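DNA repair protein rad60 (Schizosaccharomyces pombe, PDB 3GOE) is required for recombinational repair of DNA double-strand breaks and may work with the Smc5-Smc6 complex, this piece being its SUMO-like domain. Local coordinates at residues A[10-23]-A[69-81]. Sequence-based numbering, arbitrary orientation.
Sequences ITLLLRSSKSEDLR and TELEDEDQVSVVL. With CA (calcium ion), chain B.
The parallel pairing of the first and last strands of a ubiquitin-like beta-grasp fold joins 10-16 to 76-80 in this SUMO-like domain. Leu13 and Arg15 each donate N and accept at O, in the usual parallel ladder. The ladder runs on into the type II turn 72-75, where Glu74 N bonds to Thr11 O. Within the turn, Asp73 OD2 accepts from Thr11 N in an almost straight bond (2.8 Å, 177°). Asp73 CG lies anti to its own N (chi1 -173°), which brings the carboxylate alongside Thr11. Ile10 CD1 lies 4.3 Å from Leu71 CB and also meets the backbone of Glu72. Cutting Ile10 back to an alanine would remove CD1 and is likely to leave a gap beside Leu71 and Glu72. Under helix 32-43, Leu14 and Val77 point the same way and pack tightly, CD1 to CG2 at 3.4 Å. On the other face, Glu74 OE1 forms a salt bridge with Arg23 NH1 (3.1 Å). Ser16 O, Ser19 O and Asp21 OD1 bind a calcium ion. Arg15 grips Gln76 side-on: NE (2.7 Å) and NH1 (2.9 Å) both donate to OE1, with guanidinium and amide planes 23° apart.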
loop_
_atom_site.group_PDB
_atom_site.type_symbol
_atom_site.label_atom_id
_atom_site.label_comp_id
_atom_site.label_asym_id
_atom_site.label_seq_id
_atom_site.Cartn_x
_atom_site.Cartn_y
_atom_site.Cartn_z
ATOM N N ILE A 10 -5.624 -2.830 -7.662
ATOM C CA ILE A 10 -5.548 -1.373 -7.865
ATOM C C ILE A 10 -4.061 -1.000 -7.972
ATOM O O ILE A 10 -3.184 -1.649 -7.402
ATOM C CB ILE A 10 -6.252 -0.565 -6.767
ATOM C CG1 ILE A 10 -5.658 -0.744 -5.372
ATOM C CG2 ILE A 10 -7.793 -0.846 -6.808
ATOM C CD1 ILE A 10 -6.292 0.154 -4.333
ATOM N N THR A 11 -3.802 0.080 -8.706
ATOM C CA THR A 11 -2.467 0.642 -8.800
ATOM C C THR A 11 -2.320 1.738 -7.739
ATOM O O THR A 11 -3.194 2.605 -7.668
ATOM C CB THR A 11 -2.170 1.159 -10.214
ATOM O OG1 THR A 11 -2.368 0.103 -11.134
ATOM C CG2 THR A 11 -0.727 1.661 -10.333
ATOM N N LEU A 12 -1.240 1.725 -6.995
ATOM C CA LEU A 12 -0.931 2.726 -5.983
ATOM C C LEU A 12 0.467 3.245 -6.198
ATOM O O LEU A 12 1.383 2.488 -6.506
ATOM C CB LEU A 12 -1.055 2.153 -4.567
ATOM C CG LEU A 12 -2.428 1.723 -4.135
ATOM C CD1 LEU A 12 -2.334 0.945 -2.791
ATOM C CD2 LEU A 12 -3.450 2.858 -4.041
ATOM N N LEU A 13 0.655 4.545 -5.964
ATOM C CA LEU A 13 1.962 5.149 -5.921
ATOM C C LEU A 13 2.391 5.285 -4.469
ATOM O O LEU A 13 1.724 5.941 -3.677
ATOM C CB LEU A 13 1.947 6.501 -6.592
ATOM C CG LEU A 13 3.223 7.325 -6.484
ATOM C CD1 LEU A 13 4.391 6.635 -7.106
ATOM C CD2 LEU A 13 2.960 8.680 -7.111
ATOM N N LEU A 14 3.494 4.637 -4.125
ATOM C CA LEU A 14 4.099 4.719 -2.776
ATOM C C LEU A 14 5.320 5.638 -2.869
ATOM O O LEU A 14 6.314 5.302 -3.487
ATOM C CB LEU A 14 4.478 3.352 -2.248
ATOM C CG LEU A 14 3.367 2.592 -1.529
ATOM C CD1 LEU A 14 2.142 2.410 -2.401
ATOM C CD2 LEU A 14 3.841 1.301 -0.940
ATOM N N ARG A 15 5.215 6.795 -2.265
ATOM C CA ARG A 15 6.260 7.792 -2.203
ATOM C C ARG A 15 7.013 7.630 -0.876
ATOM O O ARG A 15 6.389 7.421 0.155
ATOM C CB ARG A 15 5.706 9.219 -2.261
ATOM C CG ARG A 15 4.856 9.650 -3.424
ATOM C CD ARG A 15 4.315 11.090 -3.307
ATOM N NE ARG A 15 3.557 11.555 -4.459
ATOM C CZ ARG A 15 4.060 12.149 -5.523
ATOM N NH1 ARG A 15 3.281 12.549 -6.512
ATOM N NH2 ARG A 15 5.408 12.370 -5.638
ATOM N N SER A 16 8.312 7.754 -0.901
ATOM C CA SER A 16 9.086 7.601 0.302
ATOM C C SER A 16 10.210 8.645 0.343
ATOM O O SER A 16 10.936 8.745 -0.665
ATOM C CB SER A 16 9.669 6.211 0.378
ATOM O OG SER A 16 10.402 6.144 1.606
ATOM N N SER A 17 10.351 9.377 1.426
ATOM C CA SER A 17 11.400 10.390 1.478
ATOM C C SER A 17 12.760 9.770 1.720
ATOM O O SER A 17 13.799 10.391 1.426
ATOM C CB SER A 17 10.998 11.404 2.581
ATOM O OG SER A 17 11.261 10.854 3.843
ATOM N N LYS A 18 12.831 8.555 2.260
ATOM C CA LYS A 18 14.059 7.879 2.569
ATOM C C LYS A 18 14.294 6.629 1.742
ATOM O O LYS A 18 15.235 5.888 1.991
ATOM C CB LYS A 18 14.080 7.495 4.038
ATOM C CG LYS A 18 14.107 8.589 5.078
ATOM C CD LYS A 18 14.321 7.983 6.455
ATOM C CE LYS A 18 14.417 9.001 7.553
ATOM N NZ LYS A 18 14.565 8.349 8.900
ATOM N N SER A 19 13.455 6.297 0.785
ATOM C CA SER A 19 13.684 5.095 -0.032
ATOM C C SER A 19 13.005 5.319 -1.402
ATOM O O SER A 19 12.411 6.350 -1.644
ATOM C CB SER A 19 13.209 3.824 0.648
ATOM O OG SER A 19 11.829 3.869 1.022
ATOM N N GLU A 20 13.186 4.313 -2.261
ATOM C CA GLU A 20 12.767 4.383 -3.671
ATOM C C GLU A 20 11.258 4.451 -3.749
ATOM O O GLU A 20 10.553 3.649 -3.157
ATOM C CB GLU A 20 13.242 3.186 -4.499
ATOM C CG GLU A 20 12.849 3.125 -5.986
ATOM C CD GLU A 20 13.204 1.873 -6.765
ATOM O OE1 GLU A 20 13.657 0.864 -6.148
ATOM O OE2 GLU A 20 13.119 1.752 -8.040
ATOM N N ASP A 21 10.758 5.418 -4.484
ATOM C CA ASP A 21 9.334 5.480 -4.716
ATOM C C ASP A 21 8.987 4.293 -5.577
ATOM O O ASP A 21 9.895 3.788 -6.268
ATOM C CB ASP A 21 8.985 6.792 -5.415
ATOM C CG ASP A 21 9.264 8.026 -4.606
ATOM O OD1 ASP A 21 9.684 7.963 -3.440
ATOM O OD2 ASP A 21 9.048 9.084 -5.220
ATOM N N LEU A 22 7.747 3.839 -5.514
ATOM C CA LEU A 22 7.345 2.666 -6.266
ATOM C C LEU A 22 5.869 2.747 -6.650
ATOM O O LEU A 22 5.050 2.965 -5.792
ATOM C CB LEU A 22 7.609 1.433 -5.413
ATOM C CG LEU A 22 7.307 0.094 -6.084
ATOM C CD1 LEU A 22 8.310 -0.160 -7.183
ATOM C CD2 LEU A 22 7.268 -1.082 -5.100
ATOM N N ARG A 23 5.562 2.446 -7.869
ATOM C CA ARG A 23 4.219 2.267 -8.309
ATOM C C ARG A 23 3.913 0.705 -8.309
ATOM O O ARG A 23 4.653 -0.032 -8.918
ATOM C CB ARG A 23 4.172 3.058 -9.600
ATOM C CG ARG A 23 2.819 3.565 -9.935
ATOM C CD ARG A 23 2.995 4.073 -11.414
ATOM N NE ARG A 23 3.196 5.471 -11.234
ATOM C CZ ARG A 23 2.114 6.174 -10.895
ATOM N NH1 ARG A 23 0.913 5.619 -10.781
ATOM N NH2 ARG A 23 2.280 7.428 -10.700
ATOM N N THR A 69 -10.139 0.086 3.426
ATOM C CA THR A 69 -9.700 1.451 3.513
ATOM C C THR A 69 -10.407 2.279 2.448
ATOM O O THR A 69 -11.146 1.743 1.634
ATOM C CB THR A 69 -8.195 1.588 3.325
ATOM O OG1 THR A 69 -7.866 1.429 1.957
ATOM C CG2 THR A 69 -7.390 0.570 4.149
ATOM N N GLU A 70 -10.102 3.575 2.430
ATOM C CA GLU A 70 -10.643 4.414 1.358
ATOM C C GLU A 70 -9.771 4.505 0.114
ATOM O O GLU A 70 -10.034 5.282 -0.826
ATOM C CB GLU A 70 -10.929 5.832 1.908
ATOM C CG GLU A 70 -12.016 5.714 3.003
ATOM C CD GLU A 70 -12.517 7.075 3.412
ATOM O OE1 GLU A 70 -11.871 8.075 3.020
ATOM O OE2 GLU A 70 -13.557 7.096 4.125
ATOM N N LEU A 71 -8.701 3.718 0.060
ATOM C CA LEU A 71 -7.836 3.719 -1.117
ATOM C C LEU A 71 -8.589 3.318 -2.373
ATOM O O LEU A 71 -9.421 2.411 -2.360
ATOM C CB LEU A 71 -6.650 2.749 -0.863
ATOM C CG LEU A 71 -5.629 3.181 0.186
ATOM C CD1 LEU A 71 -4.699 2.021 0.489
ATOM C CD2 LEU A 71 -4.916 4.413 -0.247
ATOM N N GLU A 72 -8.251 3.999 -3.454
ATOM C CA GLU A 72 -8.801 3.689 -4.743
ATOM C C GLU A 72 -7.663 3.626 -5.784
ATOM O O GLU A 72 -6.529 4.051 -5.538
ATOM C CB GLU A 72 -9.812 4.756 -5.194
ATOM C CG GLU A 72 -11.013 4.857 -4.246
ATOM C CD GLU A 72 -11.754 6.173 -4.390
ATOM O OE1 GLU A 72 -11.508 6.931 -5.366
ATOM O OE2 GLU A 72 -12.619 6.516 -3.555
ATOM N N ASP A 73 -7.992 3.101 -6.934
ATOM C CA ASP A 73 -7.042 3.018 -7.982
ATOM C C ASP A 73 -6.405 4.372 -8.317
ATOM O O ASP A 73 -7.096 5.388 -8.425
ATOM C CB ASP A 73 -7.778 2.452 -9.212
ATOM C CG ASP A 73 -6.830 2.153 -10.359
ATOM O OD1 ASP A 73 -7.032 2.673 -11.469
ATOM O OD2 ASP A 73 -5.872 1.388 -10.161
ATOM N N GLU A 74 -5.087 4.387 -8.459
ATOM C CA GLU A 74 -4.250 5.527 -8.770
ATOM C C GLU A 74 -4.070 6.475 -7.583
ATOM O O GLU A 74 -3.521 7.557 -7.763
ATOM C CB GLU A 74 -4.685 6.251 -10.066
ATOM C CG GLU A 74 -4.553 5.345 -11.278
ATOM C CD GLU A 74 -3.243 4.998 -11.904
ATOM O OE1 GLU A 74 -2.161 5.435 -11.431
ATOM O OE2 GLU A 74 -3.204 4.245 -12.943
ATOM N N ASP A 75 -4.463 6.103 -6.356
ATOM C CA ASP A 75 -4.166 6.857 -5.206
ATOM C C ASP A 75 -2.667 6.786 -4.853
ATOM O O ASP A 75 -1.946 5.914 -5.352
ATOM C CB ASP A 75 -5.007 6.473 -4.000
ATOM C CG ASP A 75 -6.365 7.112 -3.998
ATOM O OD1 ASP A 75 -6.590 8.162 -4.637
ATOM O OD2 ASP A 75 -7.287 6.576 -3.299
ATOM N N GLN A 76 -2.270 7.747 -4.020
ATOM C CA GLN A 76 -0.904 7.823 -3.589
ATOM C C GLN A 76 -0.846 7.815 -2.064
ATOM O O GLN A 76 -1.731 8.336 -1.426
ATOM C CB GLN A 76 -0.161 9.019 -4.155
ATOM C CG GLN A 76 -0.796 10.326 -3.875
ATOM C CD GLN A 76 -0.228 11.348 -4.870
ATOM O OE1 GLN A 76 0.973 11.457 -5.042
ATOM N NE2 GLN A 76 -1.106 12.159 -5.505
ATOM N N VAL A 77 0.191 7.163 -1.559
ATOM C CA VAL A 77 0.438 7.068 -0.128
ATOM C C VAL A 77 1.915 7.378 0.133
ATOM O O VAL A 77 2.774 7.286 -0.728
ATOM C CB VAL A 77 0.087 5.701 0.474
ATOM C CG1 VAL A 77 -1.384 5.366 0.269
ATOM C CG2 VAL A 77 1.006 4.720 -0.173
ATOM N N SER A 78 2.192 7.757 1.382
ATOM C CA SER A 78 3.537 8.003 1.852
ATOM C C SER A 78 4.035 6.847 2.728
ATOM O O SER A 78 3.334 6.436 3.637
ATOM C CB SER A 78 3.613 9.287 2.632
ATOM O OG SER A 78 3.331 10.417 1.849
ATOM N N VAL A 79 5.220 6.356 2.449
ATOM C CA VAL A 79 5.883 5.382 3.272
ATOM C C VAL A 79 6.732 6.099 4.311
ATOM O O VAL A 79 7.614 6.892 3.903
ATOM C CB VAL A 79 6.784 4.477 2.411
ATOM C CG1 VAL A 79 7.430 3.423 3.304
ATOM C CG2 VAL A 79 6.018 3.898 1.257
ATOM N N VAL A 80 6.526 5.805 5.571
ATOM C CA VAL A 80 7.283 6.432 6.681
ATOM C C VAL A 80 8.080 5.340 7.339
ATOM O O VAL A 80 7.521 4.404 7.890
ATOM C CB VAL A 80 6.351 7.142 7.628
ATOM C CG1 VAL A 80 7.164 7.737 8.784
ATOM C CG2 VAL A 80 5.524 8.186 6.913
ATOM N N LEU A 81 9.415 5.431 7.277
ATOM C CA LEU A 81 10.267 4.347 7.753
ATOM C C LEU A 81 10.626 4.458 9.238
ATOM O O LEU A 81 10.941 3.407 9.848
ATOM C CB LEU A 81 11.533 4.278 6.861
ATOM C CG LEU A 81 11.219 3.977 5.393
ATOM C CD1 LEU A 81 12.490 3.977 4.547
ATOM C CD2 LEU A 81 10.512 2.636 5.228
HETATM CA CA CA B . 11.802 8.664 -2.785
HETATM O O HOH W 1 -4.321 1.486 -12.651
HETATM O O HOH W 2 10.490 7.584 4.381
HETATM O O HOH W 3 7.852 9.441 3.148
HETATM O O HOH W 4 13.887 8.826 -2.244
HETATM O O HOH W 5 11.055 10.274 -2.804
#